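Local coordinates for amine oxidase domain-containing protein (Pyrococcus furiosus, PDB 3NRN) that is of unknown function but carries AMP in a nucleotide pocket and probably acts as an oxidoreductase of the flavin-containing amine oxidase family, at residues Gly278-Gly283 / Phe297-Ala302; Asn273-Gly278 / Glu310-Ile315. All coordinates share one frame; numbering follows the deposited sequence.

In the fold
Both contacts belong to the mixed beta-sheet of the chain, away from the AMP pocket, and they meet at Gly278, where strand 269-277 ends. Contact 2 is the buried one: it pairs that strand with strand 312-320, its immediate neighbour in the sheet, through backbone bonds and mainly apolar side chains. Contact 1, only partly buried, ties the loop that follows strand 269-277 to the end of strand 296-298, which flanks strand 312-320 on its other side; there a carboxylate gathers loop amides in place of a strand ladder. Their centres lie about 8 Å apart, and Ser301 OG probably hydrogen-bonds Leu314 N between them.

Contact 1. Residues Gly278-Gly283 / Phe297-Ala302; sequences GEPRIG and FNEPSA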
ATOM      1  N   GLY A 278     -10.929  15.603  21.951  1.00 44.55           N
ATOM      2  CA  GLY A 278      -9.745  16.217  22.522  1.00 46.79           C
ATOM      3  C   GLY A 278      -8.528  16.406  21.638  1.00 51.36           C
ATOM      4  O   GLY A 278      -8.628  16.517  20.418  1.00 53.34           O
ATOM      5  N   GLU A 279      -7.369  16.443  22.287  1.00 54.92           N
ATOM      6  CA  GLU A 279      -6.085  16.637  21.623  1.00 55.57           C
ATOM      7  C   GLU A 279      -5.476  15.325  21.141  1.00 56.09           C
ATOM      8  O   GLU A 279      -5.840  14.249  21.615  1.00 59.23           O
ATOM      9  CB  GLU A 279      -5.112  17.321  22.589  1.00 59.60           C
ATOM     10  CG  GLU A 279      -5.547  18.707  23.035  1.00 62.85           C
ATOM     11  CD  GLU A 279      -5.561  19.707  21.896  1.00 68.14           C
ATOM     12  OE1 GLU A 279      -4.479  19.979  21.330  1.00 69.24           O
ATOM     13  OE2 GLU A 279      -6.652  20.220  21.566  1.00 67.92           O
ATOM     14  N   PRO A 280      -4.525  15.400  20.193  1.00 54.00           N
ATOM     15  CA  PRO A 280      -3.881  14.193  19.670  1.00 52.48           C
ATOM     16  C   PRO A 280      -3.366  13.329  20.813  1.00 52.70           C
ATOM     17  O   PRO A 280      -2.737  13.832  21.743  1.00 58.38           O
ATOM     18  CB  PRO A 280      -2.758  14.750  18.797  1.00 58.79           C
ATOM     19  CG  PRO A 280      -2.457  16.079  19.429  1.00 56.57           C
ATOM     20  CD  PRO A 280      -3.836  16.606  19.705  1.00 50.69           C
ATOM     21  N   ARG A 281      -3.635  12.030  20.734  1.00 49.43           N
ATOM     22  CA  ARG A 281      -3.232  11.098  21.776  1.00 44.86           C
ATOM     23  C   ARG A 281      -1.908  10.389  21.517  1.00 42.92           C
ATOM     24  O   ARG A 281      -1.279   9.890  22.447  1.00 43.66           O
ATOM     25  CB  ARG A 281      -4.331  10.048  21.988  1.00 53.23           C
ATOM     26  CG  ARG A 281      -5.704  10.616  22.331  1.00 53.00           C
ATOM     27  CD  ARG A 281      -5.660  11.467  23.594  1.00 63.67           C
ATOM     28  NE  ARG A 281      -6.958  12.066  23.908  1.00 69.91           N
ATOM     29  CZ  ARG A 281      -7.978  11.413  24.459  1.00 63.62           C
ATOM     30  NH1 ARG A 281      -7.862  10.127  24.769  1.00 64.41           N
ATOM     31  NH2 ARG A 281      -9.119  12.048  24.696  1.00 59.43           N
ATOM     32  N   ILE A 282      -1.477  10.329  20.262  1.00 38.77           N
ATOM     33  CA  ILE A 282      -0.223   9.650  19.970  1.00 36.18           C
ATOM     34  C   ILE A 282       0.725  10.460  19.091  1.00 36.64           C
ATOM     35  O   ILE A 282       1.929  10.209  19.069  1.00 38.99           O
ATOM     36  CB  ILE A 282      -0.486   8.264  19.322  1.00 42.76           C
ATOM     37  CG1 ILE A 282      -1.198   8.431  17.982  1.00 45.91           C
ATOM     38  CG2 ILE A 282      -1.358   7.411  20.247  1.00 39.43           C
ATOM     39  CD1 ILE A 282      -1.431   7.120  17.251  1.00 48.60           C
ATOM     40  N   GLY A 283       0.184  11.439  18.376  1.00 32.92           N
ATOM     41  CA  GLY A 283       1.016  12.259  17.511  1.00 42.26           C
ATOM     42  C   GLY A 283       1.403  11.548  16.225  1.00 42.22           C
ATOM     43  O   GLY A 283       0.849  10.497  15.901  1.00 37.35           O
ATOM     44  N   PHE A 297      -2.287   0.984  14.950  1.00 27.90           N
ATOM     45  CA  PHE A 297      -3.093   2.147  14.621  1.00 24.52           C
ATOM     46  C   PHE A 297      -2.238   3.400  14.525  1.00 26.12           C
ATOM     47  O   PHE A 297      -1.110   3.429  15.015  1.00 23.73           O
ATOM     48  CB  PHE A 297      -4.214   2.334  15.657  1.00 34.52           C
ATOM     49  CG  PHE A 297      -3.727   2.591  17.063  1.00 35.50           C
ATOM     50  CD1 PHE A 297      -3.352   3.871  17.467  1.00 32.53           C
ATOM     51  CD2 PHE A 297      -3.657   1.550  17.988  1.00 41.54           C
ATOM     52  CE1 PHE A 297      -2.918   4.114  18.769  1.00 30.65           C
ATOM     53  CE2 PHE A 297      -3.223   1.781  19.295  1.00 35.90           C
ATOM     54  CZ  PHE A 297      -2.852   3.069  19.685  1.00 35.32           C
ATOM     55  N   ASN A 298      -2.777   4.420  13.864  1.00 22.65           N
ATOM     56  CA  ASN A 298      -2.081   5.687  13.705  1.00 30.30           C
ATOM     57  C   ASN A 298      -3.052   6.827  14.001  1.00 33.62           C
ATOM     58  O   ASN A 298      -4.218   6.588  14.327  1.00 30.92           O
ATOM     59  CB  ASN A 298      -1.506   5.809  12.280  1.00 26.67           C
ATOM     60  CG  ASN A 298      -2.549   6.223  11.243  1.00 18.99           C
ATOM     61  OD1 ASN A 298      -3.736   5.949  11.389  1.00 28.00           O
ATOM     62  ND2 ASN A 298      -2.093   6.876  10.177  1.00 24.55           N
ATOM     63  N   GLU A 299      -2.564   8.057  13.887  1.00 33.16           N
ATOM     64  CA  GLU A 299      -3.369   9.249  14.146  1.00 39.00           C
ATOM     65  C   GLU A 299      -3.039  10.280  13.064  1.00 38.55           C
ATOM     66  O   GLU A 299      -2.301  11.236  13.300  1.00 39.06           O
ATOM     67  CB  GLU A 299      -3.026   9.784  15.540  1.00 35.31           C
ATOM     68  CG  GLU A 299      -3.773  11.031  15.967  1.00 43.53           C
ATOM     69  CD  GLU A 299      -3.549  11.346  17.437  1.00 43.70           C
ATOM     70  OE1 GLU A 299      -4.415  10.999  18.267  1.00 47.96           O
ATOM     71  OE2 GLU A 299      -2.495  11.925  17.764  1.00 45.32           O
ATOM     72  N   PRO A 300      -3.606  10.100  11.861  1.00 38.88           N
ATOM     73  CA  PRO A 300      -3.387  10.983  10.709  1.00 38.30           C
ATOM     74  C   PRO A 300      -3.558  12.484  10.936  1.00 38.70           C
ATOM     75  O   PRO A 300      -2.854  13.285  10.320  1.00 34.75           O
ATOM     76  CB  PRO A 300      -4.347  10.423   9.654  1.00 32.15           C
ATOM     77  CG  PRO A 300      -5.449   9.838  10.470  1.00 35.11           C
ATOM     78  CD  PRO A 300      -4.713   9.162  11.600  1.00 34.48           C
ATOM     79  N   SER A 301      -4.474  12.865  11.822  1.00 37.86           N
ATOM     80  CA  SER A 301      -4.710  14.280  12.105  1.00 32.76           C
ATOM     81  C   SER A 301      -3.583  14.887  12.941  1.00 34.48           C
ATOM     82  O   SER A 301      -3.571  16.089  13.201  1.00 35.43           O
ATOM     83  CB  SER A 301      -6.038  14.455  12.845  1.00 41.61           C
ATOM     84  OG  SER A 301      -5.997  13.808  14.103  1.00 38.63           O
ATOM     85  N   ALA A 302      -2.639  14.053  13.360  1.00 36.52           N
ATOM     86  CA  ALA A 302      -1.511  14.523  14.152  1.00 33.68           C
ATOM     87  C   ALA A 302      -0.622  15.429  13.307  1.00 40.07           C
ATOM     88  O   ALA A 302       0.257  16.107  13.836  1.00 41.93           O
ATOM     89  CB  ALA A 302      -0.706  13.341  14.676  1.00 32.57           C
TER
HETATM   90  O   HOH W   1      -0.019   8.956  13.482  1.00 28.87           O
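Glu299 OE2 is gripped by two successive backbone amides of the loop 278-283, accepting from Gly283 N at 2.8 Å and from Ile282 N at 3.1 Å. The arrangement is a carboxylate clasping a turn of the loop between strands 269-277 and 286-288, from the point where the chain leaves strand 296-298 of the mixed sheet. Both donors come over the same face of the carboxylate, roughly 40° out of its plane. Arg281 N appears to bond the other oxygen, OE1, although the place of that oxygen is less certain. Glu299 reaches the turn because CG stands opposite the backbone N (chi1 180°) and the chain stays extended through chi2. The converging N-H groups probably stabilise its negative charge. The Arg281 side chain leads away, and its NH2 makes a weak hydrogen bond to Pro277 O. With Glu299 replaced by an alanine, the amides of Ile282 and Gly283 would probably lose their acceptor and the loop would be less firmly held to the strand end.

Beside the carboxylate, Ile282 and Glu299 run past each other in opposite directions, with Ile282 CG1 3.3 Å from Glu299 CB. Chi1 of Ile282 (63°) sets CG1 between the backbone N and the carbonyl carbon, and from there CD1 extends to the edge of the Phe297 ring, 3.7 Å from CE1, while CG2 also lies at that edge in the ring plane. A water joins the two backbones as well, donating to Gly283 O at 3.0 Å and accepting from Glu299 N at 2.7 Å.

Contact 2. Residues Asn273-Gly278 / Glu310-Ile315; sequences NLAVPG and EGYTLI
Strands 273-277 and 312-315 run antiparallel, their axes 4.6 Å apart at closest approach and their directions 148° from each other, with Leu274-Ile315 and Val276-Thr313 as hydrogen-bonded pairs in the mixed sheet. Leu274 N to Ile315 O is the shortest rung, 2.7 Å and almost straight, and one further bond, Gly278 N to Gly311 O, carries the pairing past the last strand residues.

On the face with Leu274, Val276, Thr313 and Ile315, the two branches of Val276 divide the work. CG1 meets Ile315 CG1 at 3.8 Å, the side chains crossing at about a right angle. CG2 presses on Thr313 CB at 3.2 Å, tighter than usual for two carbons. Thr313 OG1, placed beside its backbone N (chi1 -57°), gives a weak hydrogen bond to Gly278 O at 3.0 Å.

Ala275, Pro277, Tyr312 and Leu314 occupy the other face. Pro277 and Tyr312 form a non-hydrogen-bonded pair, and the phenol lies across the proline: Pro277 CG approaches Tyr312 CE1 at 3.3 Å, obliquely to the ring, while Val276 O sits near the ring plane at its edge, 3.6 Å from CD1. The Tyr312 hydroxyl hydrogen-bonds Glu345 OE1 on strand 345-351, which lies beyond strand 269-277 and where Asn273 ND2 also finds Leu348 O. Direction and register thus rest on the backbone ladder; the side chains add mainly apolar contacts, and the polar ends of Asn273 and Tyr312 tie this pair to the next strand.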
ATOM      1  N   ASN A 273     -12.217   3.547  11.911  1.00 27.21           N
ATOM      2  CA  ASN A 273     -12.061   4.994  11.966  1.00 29.36           C
ATOM      3  C   ASN A 273     -12.703   5.413  13.289  1.00 28.10           C
ATOM      4  O   ASN A 273     -13.911   5.275  13.463  1.00 35.41           O
ATOM      5  CB  ASN A 273     -12.778   5.629  10.773  1.00 24.46           C
ATOM      6  CG  ASN A 273     -12.247   5.121   9.432  1.00 31.48           C
ATOM      7  OD1 ASN A 273     -11.176   5.526   8.988  1.00 30.84           O
ATOM      8  ND2 ASN A 273     -12.990   4.219   8.797  1.00 21.84           N
ATOM      9  N   LEU A 274     -11.886   5.913  14.213  1.00 28.07           N
ATOM     10  CA  LEU A 274     -12.354   6.300  15.543  1.00 29.73           C
ATOM     11  C   LEU A 274     -12.228   7.795  15.829  1.00 31.32           C
ATOM     12  O   LEU A 274     -11.163   8.381  15.647  1.00 37.55           O
ATOM     13  CB  LEU A 274     -11.564   5.515  16.599  1.00 31.58           C
ATOM     14  CG  LEU A 274     -11.975   5.612  18.071  1.00 29.97           C
ATOM     15  CD1 LEU A 274     -13.276   4.850  18.287  1.00 31.97           C
ATOM     16  CD2 LEU A 274     -10.874   5.026  18.949  1.00 33.10           C
ATOM     17  N   ALA A 275     -13.317   8.404  16.286  1.00 37.83           N
ATOM     18  CA  ALA A 275     -13.320   9.832  16.605  1.00 39.68           C
ATOM     19  C   ALA A 275     -13.127  10.039  18.104  1.00 44.17           C
ATOM     20  O   ALA A 275     -14.078   9.949  18.880  1.00 49.39           O
ATOM     21  CB  ALA A 275     -14.631  10.465  16.153  1.00 41.95           C
ATOM     22  N   VAL A 276     -11.890  10.311  18.506  1.00 42.76           N
ATOM     23  CA  VAL A 276     -11.575  10.525  19.910  1.00 42.65           C
ATOM     24  C   VAL A 276     -11.608  12.018  20.246  1.00 50.72           C
ATOM     25  O   VAL A 276     -10.938  12.831  19.606  1.00 43.77           O
ATOM     26  CB  VAL A 276     -10.182   9.943  20.268  1.00 44.84           C
ATOM     27  CG1 VAL A 276     -10.106   8.477  19.851  1.00 37.88           C
ATOM     28  CG2 VAL A 276      -9.088  10.735  19.584  1.00 54.61           C
ATOM     29  N   PRO A 277     -12.413  12.397  21.250  1.00 48.32           N
ATOM     30  CA  PRO A 277     -12.532  13.798  21.666  1.00 47.15           C
ATOM     31  C   PRO A 277     -11.246  14.352  22.273  1.00 45.58           C
ATOM     32  O   PRO A 277     -10.548  13.656  23.010  1.00 46.29           O
ATOM     33  CB  PRO A 277     -13.668  13.758  22.686  1.00 52.39           C
ATOM     34  CG  PRO A 277     -14.499  12.596  22.232  1.00 53.47           C
ATOM     35  CD  PRO A 277     -13.449  11.572  21.895  1.00 52.66           C
ATOM     36  N   GLY A 278     -10.929  15.603  21.951  1.00 44.55           N
ATOM     37  CA  GLY A 278      -9.745  16.217  22.522  1.00 46.79           C
ATOM     38  C   GLY A 278      -8.528  16.406  21.638  1.00 51.36           C
ATOM     39  O   GLY A 278      -8.628  16.517  20.418  1.00 53.34           O
ATOM     40  N   GLU A 310     -13.645  19.309  14.132  1.00 60.66           N
ATOM     41  CA  GLU A 310     -13.327  20.239  15.215  1.00 58.49           C
ATOM     42  C   GLU A 310     -13.477  19.587  16.589  1.00 54.32           C
ATOM     43  O   GLU A 310     -14.446  18.874  16.845  1.00 54.54           O
ATOM     44  CB  GLU A 310     -14.237  21.468  15.127  1.00 67.55           C
ATOM     45  CG  GLU A 310     -14.153  22.421  16.320  1.00 69.12           C
ATOM     46  CD  GLU A 310     -12.790  23.075  16.471  1.00 72.68           C
ATOM     47  OE1 GLU A 310     -12.318  23.699  15.498  1.00 77.45           O
ATOM     48  OE2 GLU A 310     -12.195  22.976  17.566  1.00 67.13           O
ATOM     49  N   GLY A 311     -12.510  19.838  17.467  1.00 55.23           N
ATOM     50  CA  GLY A 311     -12.551  19.281  18.810  1.00 54.75           C
ATOM     51  C   GLY A 311     -12.392  17.775  18.848  1.00 60.47           C
ATOM     52  O   GLY A 311     -12.649  17.133  19.873  1.00 54.58           O
ATOM     53  N   TYR A 312     -11.963  17.205  17.727  1.00 57.29           N
ATOM     54  CA  TYR A 312     -11.772  15.765  17.636  1.00 54.91           C
ATOM     55  C   TYR A 312     -10.439  15.375  17.024  1.00 53.31           C
ATOM     56  O   TYR A 312      -9.814  16.150  16.302  1.00 51.14           O
ATOM     57  CB  TYR A 312     -12.889  15.135  16.807  1.00 49.46           C
ATOM     58  CG  TYR A 312     -14.164  14.885  17.569  1.00 51.94           C
ATOM     59  CD1 TYR A 312     -14.223  13.906  18.557  1.00 48.05           C
ATOM     60  CD2 TYR A 312     -15.319  15.614  17.290  1.00 53.17           C
ATOM     61  CE1 TYR A 312     -15.402  13.655  19.246  1.00 51.30           C
ATOM     62  CE2 TYR A 312     -16.504  15.372  17.974  1.00 51.82           C
ATOM     63  CZ  TYR A 312     -16.539  14.391  18.950  1.00 56.91           C
ATOM     64  OH  TYR A 312     -17.714  14.142  19.623  1.00 59.45           O
ATOM     65  N   THR A 313     -10.010  14.160  17.336  1.00 50.54           N
ATOM     66  CA  THR A 313      -8.781  13.608  16.799  1.00 47.51           C
ATOM     67  C   THR A 313      -9.224  12.381  16.007  1.00 47.69           C
ATOM     68  O   THR A 313     -10.165  11.690  16.404  1.00 42.90           O
ATOM     69  CB  THR A 313      -7.821  13.171  17.913  1.00 50.06           C
ATOM     70  OG1 THR A 313      -7.549  14.282  18.775  1.00 68.07           O
ATOM     71  CG2 THR A 313      -6.521  12.671  17.317  1.00 50.17           C
ATOM     72  N   LEU A 314      -8.562  12.124  14.885  1.00 37.86           N
ATOM     73  CA  LEU A 314      -8.908  10.985  14.052  1.00 34.09           C
ATOM     74  C   LEU A 314      -7.931   9.832  14.264  1.00 35.47           C
ATOM     75  O   LEU A 314      -6.726   9.983  14.081  1.00 27.51           O
ATOM     76  CB  LEU A 314      -8.930  11.406  12.576  1.00 34.75           C
ATOM     77  CG  LEU A 314      -9.141  10.330  11.503  1.00 36.25           C
ATOM     78  CD1 LEU A 314     -10.335   9.456  11.857  1.00 28.21           C
ATOM     79  CD2 LEU A 314      -9.347  11.001  10.144  1.00 27.07           C
ATOM     80  N   ILE A 315      -8.460   8.685  14.676  1.00 35.54           N
ATOM     81  CA  ILE A 315      -7.646   7.497  14.900  1.00 27.86           C
ATOM     82  C   ILE A 315      -8.046   6.445  13.872  1.00 32.78           C
ATOM     83  O   ILE A 315      -9.234   6.211  13.650  1.00 25.76           O
ATOM     84  CB  ILE A 315      -7.875   6.913  16.317  1.00 32.43           C
ATOM     85  CG1 ILE A 315      -7.261   7.836  17.371  1.00 23.61           C
ATOM     86  CG2 ILE A 315      -7.280   5.498  16.408  1.00 31.86           C
ATOM     87  CD1 ILE A 315      -5.752   7.913  17.324  1.00 32.64           C
TER